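Local coordinates for protein prolyl endopeptidase (Myxococcus xanthus, PDB 2BKL) that probably hydrolyses oligopeptides on the carboxyl side of proline and, less readily, alanine residues, as a serine peptidase of the S9A family, at residues M543-V557 against V599-A613. Numbering follows the deposited sequence.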
loop_
_atom_site.group_PDB
_atom_site.type_symbol
_atom_site.label_atom_id
_atom_site.label_comp_id
_atom_site.label_asym_id
_atom_site.label_seq_id
_atom_site.Cartn_x
_atom_site.Cartn_y
_atom_site.Cartn_z
ATOM N N MET A 543 -19.766 -9.539 -0.668
ATOM C CA MET A 543 -21.152 -9.195 -0.335
ATOM C C MET A 543 -22.103 -9.550 -1.457
ATOM O O MET A 543 -23.271 -9.800 -1.198
ATOM C CB MET A 543 -21.286 -7.744 0.084
ATOM C CG MET A 543 -21.316 -6.757 -0.990
ATOM S SD MET A 543 -21.787 -5.078 -0.390
ATOM C CE MET A 543 -23.301 -5.034 -0.188
ATOM N N THR A 544 -21.624 -9.574 -2.705
ATOM C CA THR A 544 -22.486 -9.955 -3.823
ATOM C C THR A 544 -22.599 -11.465 -3.983
ATOM O O THR A 544 -23.628 -11.967 -4.453
ATOM C CB THR A 544 -22.048 -9.296 -5.158
ATOM O OG1 THR A 544 -20.660 -9.495 -5.406
ATOM C CG2 THR A 544 -22.290 -7.759 -5.155
ATOM N N GLN A 545 -21.553 -12.199 -3.620
ATOM C CA GLN A 545 -21.563 -13.676 -3.707
ATOM C C GLN A 545 -22.284 -14.378 -2.574
ATOM O O GLN A 545 -23.040 -15.329 -2.805
ATOM C CB GLN A 545 -20.124 -14.207 -3.798
ATOM C CG GLN A 545 -19.450 -13.795 -5.092
ATOM C CD GLN A 545 -18.068 -14.366 -5.284
ATOM O OE1 GLN A 545 -17.468 -14.938 -4.369
ATOM N NE2 GLN A 545 -17.537 -14.200 -6.495
ATOM N N ARG A 546 -22.028 -13.937 -1.349
ATOM C CA ARG A 546 -22.520 -14.610 -0.157
ATOM C C ARG A 546 -22.980 -13.590 0.861
ATOM O O ARG A 546 -22.449 -13.515 1.973
ATOM C CB ARG A 546 -21.442 -15.498 0.446
ATOM C CG ARG A 546 -20.955 -16.586 -0.481
ATOM C CD ARG A 546 -21.808 -17.770 -0.526
ATOM N NE ARG A 546 -21.990 -18.456 0.760
ATOM C CZ ARG A 546 -21.110 -19.237 1.403
ATOM N NH1 ARG A 546 -19.885 -19.480 0.970
ATOM N NH2 ARG A 546 -21.498 -19.810 2.540
ATOM N N PRO A 547 -23.985 -12.797 0.515
ATOM C CA PRO A 547 -24.454 -11.733 1.405
ATOM C C PRO A 547 -24.895 -12.253 2.781
ATOM O O PRO A 547 -24.733 -11.530 3.774
ATOM C CB PRO A 547 -25.619 -11.104 0.617
ATOM C CG PRO A 547 -26.058 -12.182 -0.347
ATOM C CD PRO A 547 -24.780 -12.860 -0.734
ATOM N N GLU A 548 -25.395 -13.478 2.835
ATOM C CA GLU A 548 -25.865 -14.071 4.070
ATOM C C GLU A 548 -24.808 -14.301 5.124
ATOM O O GLU A 548 -25.141 -14.508 6.278
ATOM C CB GLU A 548 -26.630 -15.368 3.771
ATOM C CG GLU A 548 -25.776 -16.563 3.400
ATOM C CD GLU A 548 -25.237 -16.596 1.959
ATOM O OE1 GLU A 548 -25.530 -15.707 1.121
ATOM O OE2 GLU A 548 -24.558 -17.594 1.633
ATOM N N LEU A 549 -23.538 -14.255 4.751
ATOM C CA LEU A 549 -22.456 -14.450 5.737
ATOM C C LEU A 549 -22.117 -13.199 6.548
ATOM O O LEU A 549 -21.397 -13.306 7.534
ATOM C CB LEU A 549 -21.174 -14.926 5.052
ATOM C CG LEU A 549 -21.162 -16.261 4.345
ATOM C CD1 LEU A 549 -19.802 -16.552 3.721
ATOM C CD2 LEU A 549 -21.535 -17.379 5.296
ATOM N N TYR A 550 -22.613 -12.040 6.139
ATOM C CA TYR A 550 -22.126 -10.754 6.620
ATOM C C TYR A 550 -23.253 -9.847 7.087
ATOM O O TYR A 550 -24.340 -9.841 6.496
ATOM C CB TYR A 550 -21.350 -10.053 5.501
ATOM C CG TYR A 550 -20.314 -10.940 4.826
ATOM C CD1 TYR A 550 -19.145 -11.303 5.490
ATOM C CD2 TYR A 550 -20.503 -11.432 3.544
ATOM C CE1 TYR A 550 -18.214 -12.101 4.885
ATOM C CE2 TYR A 550 -19.581 -12.255 2.914
ATOM C CZ TYR A 550 -18.422 -12.595 3.600
ATOM O OH TYR A 550 -17.518 -13.426 3.013
ATOM N N GLY A 551 -23.005 -9.103 8.160
ATOM C CA GLY A 551 -23.933 -8.119 8.674
ATOM C C GLY A 551 -23.695 -6.712 8.137
ATOM O O GLY A 551 -24.647 -5.919 7.973
ATOM N N ALA A 552 -22.436 -6.392 7.861
ATOM C CA ALA A 552 -22.084 -5.065 7.362
ATOM C C ALA A 552 -20.807 -5.126 6.543
ATOM O O ALA A 552 -19.968 -6.032 6.718
ATOM C CB ALA A 552 -21.953 -4.101 8.502
ATOM N N VAL A 553 -20.662 -4.146 5.660
ATOM C CA VAL A 553 -19.516 -4.048 4.756
ATOM C C VAL A 553 -19.061 -2.608 4.751
ATOM O O VAL A 553 -19.883 -1.684 4.558
ATOM C CB VAL A 553 -19.915 -4.438 3.340
ATOM C CG1 VAL A 553 -18.799 -4.208 2.323
ATOM C CG2 VAL A 553 -20.413 -5.872 3.259
ATOM N N VAL A 554 -17.774 -2.404 4.934
ATOM C CA VAL A 554 -17.121 -1.112 4.759
ATOM C C VAL A 554 -16.166 -1.260 3.575
ATOM O O VAL A 554 -15.248 -2.080 3.616
ATOM C CB VAL A 554 -16.369 -0.642 6.017
ATOM C CG1 VAL A 554 -15.797 0.763 5.781
ATOM C CG2 VAL A 554 -17.291 -0.645 7.235
ATOM N N CYS A 555 -16.383 -0.449 2.532
ATOM C CA CYS A 555 -15.719 -0.647 1.230
ATOM C C CYS A 555 -15.064 0.674 0.902
ATOM O O CYS A 555 -15.757 1.661 0.655
ATOM C CB CYS A 555 -16.772 -1.057 0.194
ATOM S SG CYS A 555 -16.168 -1.275 -1.470
ATOM N N ALA A 556 -13.742 0.734 0.917
ATOM C CA ALA A 556 -12.983 1.969 0.716
ATOM C C ALA A 556 -12.314 2.019 -0.638
ATOM O O ALA A 556 -11.780 1.017 -1.142
ATOM C CB ALA A 556 -11.924 2.147 1.809
ATOM N N VAL A 557 -12.342 3.222 -1.211
ATOM C CA VAL A 557 -11.688 3.574 -2.485
ATOM C C VAL A 557 -11.575 2.381 -3.431
ATOM O O VAL A 557 -10.472 1.987 -3.819
ATOM C CB VAL A 557 -10.351 4.285 -2.255
ATOM C CG1 VAL A 557 -10.604 5.715 -1.748
ATOM C CG2 VAL A 557 -9.449 3.536 -1.347
ATOM N N VAL A 599 -25.016 -7.545 -8.447
ATOM C CA VAL A 599 -25.993 -7.089 -7.436
ATOM C C VAL A 599 -27.358 -7.683 -7.823
ATOM O O VAL A 599 -28.131 -7.057 -8.530
ATOM C CB VAL A 599 -26.019 -5.568 -7.291
ATOM C CG1 VAL A 599 -26.976 -5.130 -6.205
ATOM C CG2 VAL A 599 -24.610 -5.029 -7.025
ATOM N N ARG A 600 -27.583 -8.929 -7.436
ATOM C CA ARG A 600 -28.844 -9.612 -7.777
ATOM C C ARG A 600 -30.010 -8.975 -7.045
ATOM O O ARG A 600 -29.868 -8.538 -5.920
ATOM C CB ARG A 600 -28.767 -11.077 -7.416
ATOM C CG ARG A 600 -27.755 -11.886 -8.243
ATOM C CD ARG A 600 -27.541 -13.330 -7.765
ATOM N NE ARG A 600 -27.822 -13.429 -6.338
ATOM C CZ ARG A 600 -27.051 -13.993 -5.417
ATOM N NH1 ARG A 600 -25.900 -14.604 -5.737
ATOM N NH2 ARG A 600 -27.455 -13.969 -4.147
ATOM N N PRO A 601 -31.189 -8.945 -7.666
ATOM C CA PRO A 601 -32.364 -8.388 -7.017
ATOM C C PRO A 601 -32.972 -9.360 -6.019
ATOM O O PRO A 601 -32.704 -10.565 -6.031
ATOM C CB PRO A 601 -33.312 -8.152 -8.179
ATOM C CG PRO A 601 -32.967 -9.264 -9.142
ATOM C CD PRO A 601 -31.467 -9.372 -9.046
ATOM N N ASP A 602 -33.836 -8.821 -5.172
ATOM C CA ASP A 602 -34.627 -9.605 -4.217
ATOM C C ASP A 602 -33.737 -10.287 -3.195
ATOM O O ASP A 602 -34.061 -11.361 -2.694
ATOM C CB ASP A 602 -35.536 -10.608 -4.929
ATOM C CG ASP A 602 -36.281 -9.989 -6.089
ATOM O OD1 ASP A 602 -36.881 -8.889 -5.916
ATOM O OD2 ASP A 602 -36.248 -10.470 -7.247
ATOM N N VAL A 603 -32.631 -9.614 -2.852
ATOM C CA VAL A 603 -31.650 -10.065 -1.865
ATOM C C VAL A 603 -31.511 -9.015 -0.777
ATOM O O VAL A 603 -31.384 -7.826 -1.072
ATOM C CB VAL A 603 -30.316 -10.297 -2.528
ATOM C CG1 VAL A 603 -29.204 -10.547 -1.518
ATOM C CG2 VAL A 603 -30.409 -11.458 -3.479
ATOM N N ARG A 604 -31.543 -9.431 0.484
ATOM C CA ARG A 604 -31.226 -8.533 1.584
ATOM C C ARG A 604 -29.713 -8.520 1.730
ATOM O O ARG A 604 -29.090 -9.518 2.093
ATOM C CB ARG A 604 -31.901 -8.960 2.890
ATOM C CG ARG A 604 -33.435 -9.073 2.793
ATOM C CD ARG A 604 -34.085 -9.967 3.873
ATOM N NE ARG A 604 -34.828 -9.176 4.856
ATOM C CZ ARG A 604 -34.291 -8.571 5.918
ATOM N NH1 ARG A 604 -32.986 -8.660 6.174
ATOM N NH2 ARG A 604 -35.070 -7.869 6.736
ATOM N N TYR A 605 -29.126 -7.375 1.431
ATOM C CA TYR A 605 -27.690 -7.204 1.508
ATOM C C TYR A 605 -27.295 -6.783 2.908
ATOM O O TYR A 605 -28.077 -6.210 3.654
ATOM C CB TYR A 605 -27.211 -6.167 0.451
ATOM C CG TYR A 605 -27.244 -6.791 -0.927
ATOM C CD1 TYR A 605 -26.277 -7.704 -1.325
ATOM C CD2 TYR A 605 -28.292 -6.525 -1.815
ATOM C CE1 TYR A 605 -26.316 -8.281 -2.544
ATOM C CE2 TYR A 605 -28.359 -7.136 -3.031
ATOM C CZ TYR A 605 -27.386 -8.015 -3.402
ATOM O OH TYR A 605 -27.464 -8.687 -4.593
ATOM N N PRO A 606 -26.031 -6.990 3.223
ATOM C CA PRO A 606 -25.469 -6.350 4.408
ATOM C C PRO A 606 -25.571 -4.842 4.301
ATOM O O PRO A 606 -25.553 -4.289 3.197
ATOM C CB PRO A 606 -23.986 -6.761 4.368
ATOM C CG PRO A 606 -23.878 -7.853 3.422
ATOM C CD PRO A 606 -25.039 -7.806 2.513
ATOM N N ALA A 607 -25.618 -4.159 5.429
ATOM C CA ALA A 607 -25.467 -2.698 5.453
ATOM C C ALA A 607 -24.127 -2.323 4.816
ATOM O O ALA A 607 -23.147 -3.031 5.027
ATOM C CB ALA A 607 -25.555 -2.182 6.884
ATOM N N LEU A 608 -24.075 -1.215 4.080
ATOM C CA LEU A 608 -22.910 -0.840 3.315
ATOM C C LEU A 608 -22.504 0.586 3.592
ATOM O O LEU A 608 -23.338 1.494 3.488
ATOM C CB LEU A 608 -23.196 -1.028 1.831
ATOM C CG LEU A 608 -22.155 -0.580 0.833
ATOM C CD1 LEU A 608 -20.865 -1.391 1.025
ATOM C CD2 LEU A 608 -22.665 -0.748 -0.605
ATOM N N LEU A 609 -21.238 0.800 3.958
ATOM C CA LEU A 609 -20.636 2.125 4.033
ATOM C C LEU A 609 -19.483 2.189 3.022
ATOM O O LEU A 609 -18.502 1.471 3.145
ATOM C CB LEU A 609 -20.112 2.419 5.437
ATOM C CG LEU A 609 -19.346 3.725 5.667
ATOM C CD1 LEU A 609 -20.180 4.934 5.253
ATOM C CD2 LEU A 609 -18.864 3.858 7.112
ATOM N N MET A 610 -19.638 3.042 2.009
ATOM C CA MET A 610 -18.646 3.247 0.957
ATOM C C MET A 610 -17.809 4.431 1.394
ATOM O O MET A 610 -18.337 5.553 1.537
ATOM C CB MET A 610 -19.362 3.719 -0.303
ATOM C CG MET A 610 -19.883 2.784 -1.368
ATOM S SD MET A 610 -19.555 1.113 -1.227
ATOM C CE MET A 610 -18.839 0.876 -2.871
ATOM N N MET A 611 -16.518 4.252 1.533
ATOM C CA MET A 611 -15.616 5.324 1.937
ATOM C C MET A 611 -14.792 5.768 0.748
ATOM O O MET A 611 -13.748 5.191 0.404
ATOM C CB MET A 611 -14.732 4.923 3.091
ATOM C CG MET A 611 -15.515 4.299 4.177
ATOM S SD MET A 611 -14.960 4.293 5.880
ATOM C CE MET A 611 -14.524 6.039 6.224
ATOM N N ALA A 612 -15.254 6.835 0.128
ATOM C CA ALA A 612 -14.654 7.355 -1.097
ATOM C C ALA A 612 -13.831 8.600 -0.804
ATOM O O ALA A 612 -13.867 9.166 0.285
ATOM C CB ALA A 612 -15.734 7.661 -2.094
ATOM N N ALA A 613 -13.023 8.966 -1.790
ATOM C CA ALA A 613 -12.111 10.103 -1.728
ATOM C C ALA A 613 -12.290 10.924 -2.990
ATOM O O ALA A 613 -12.250 10.378 -4.100
ATOM C CB ALA A 613 -10.692 9.627 -1.622
HETATM O O HOH W 1 -26.169 -11.207 -4.677
HETATM O O HOH W 2 -27.112 -10.109 4.623
#
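Strands 552-556 and 607-613 run parallel, their axes 4.6 Å apart at closest approach and inclined by 14°, and are laced by a ladder of six backbone hydrogen bonds that starts with Ala607 N to Gly551 O and ends with Val557 N to Met611 O at 2.9 Å. On the face bearing Val553 and Cys555, Leu608 has CG anti to the backbone N (chi1 175°), and the turn at chi2 (63°) brings its CD1 against Val553 CG1 at 3.7 Å; Met543, from the end of helix 534-545, crosses this leucine nearly at right angles. Further along, Met610 reaches Cys555 SG with its CE in one of two conformers, a contact that is therefore doubtful. On the other face Met611 SD, likewise tentative as one of two conformers, lies 3.6 Å from Val554 CG1, while helix 657-674 packs over Ala607 and Leu609.

Before the strands, Pro606 fits its ring between Pro547, Tyr550 and Val553, with CD 3.8 Å from Pro547 CB. Tyr605 turns the edge of its ring to the carbonyl oxygen Met543 O, and Val603 CG1 lies over one ring face while also touching Pro547 CG at 3.7 Å. The phenol OH donates in plane to a lone pair of Arg600 O at 2.7 Å and accepts from a water that also donates to Thr544 O, tying the helix end to the loop. A phenylalanine at Tyr605 would probably leave Arg600 O without its hydroxyl donor and break the water link from the loop to Thr544 O.

Strand 552-556 also pairs with strand 527-532, which leads to Ser533 in the ligand pocket, and Val557 touches His651 and Asp616, which with Ser533 probably form the Ser-His-Asp triad. Neighbouring parallel strands leading to such a site are characteristic of the central sheet of the alpha/beta-hydrolase fold.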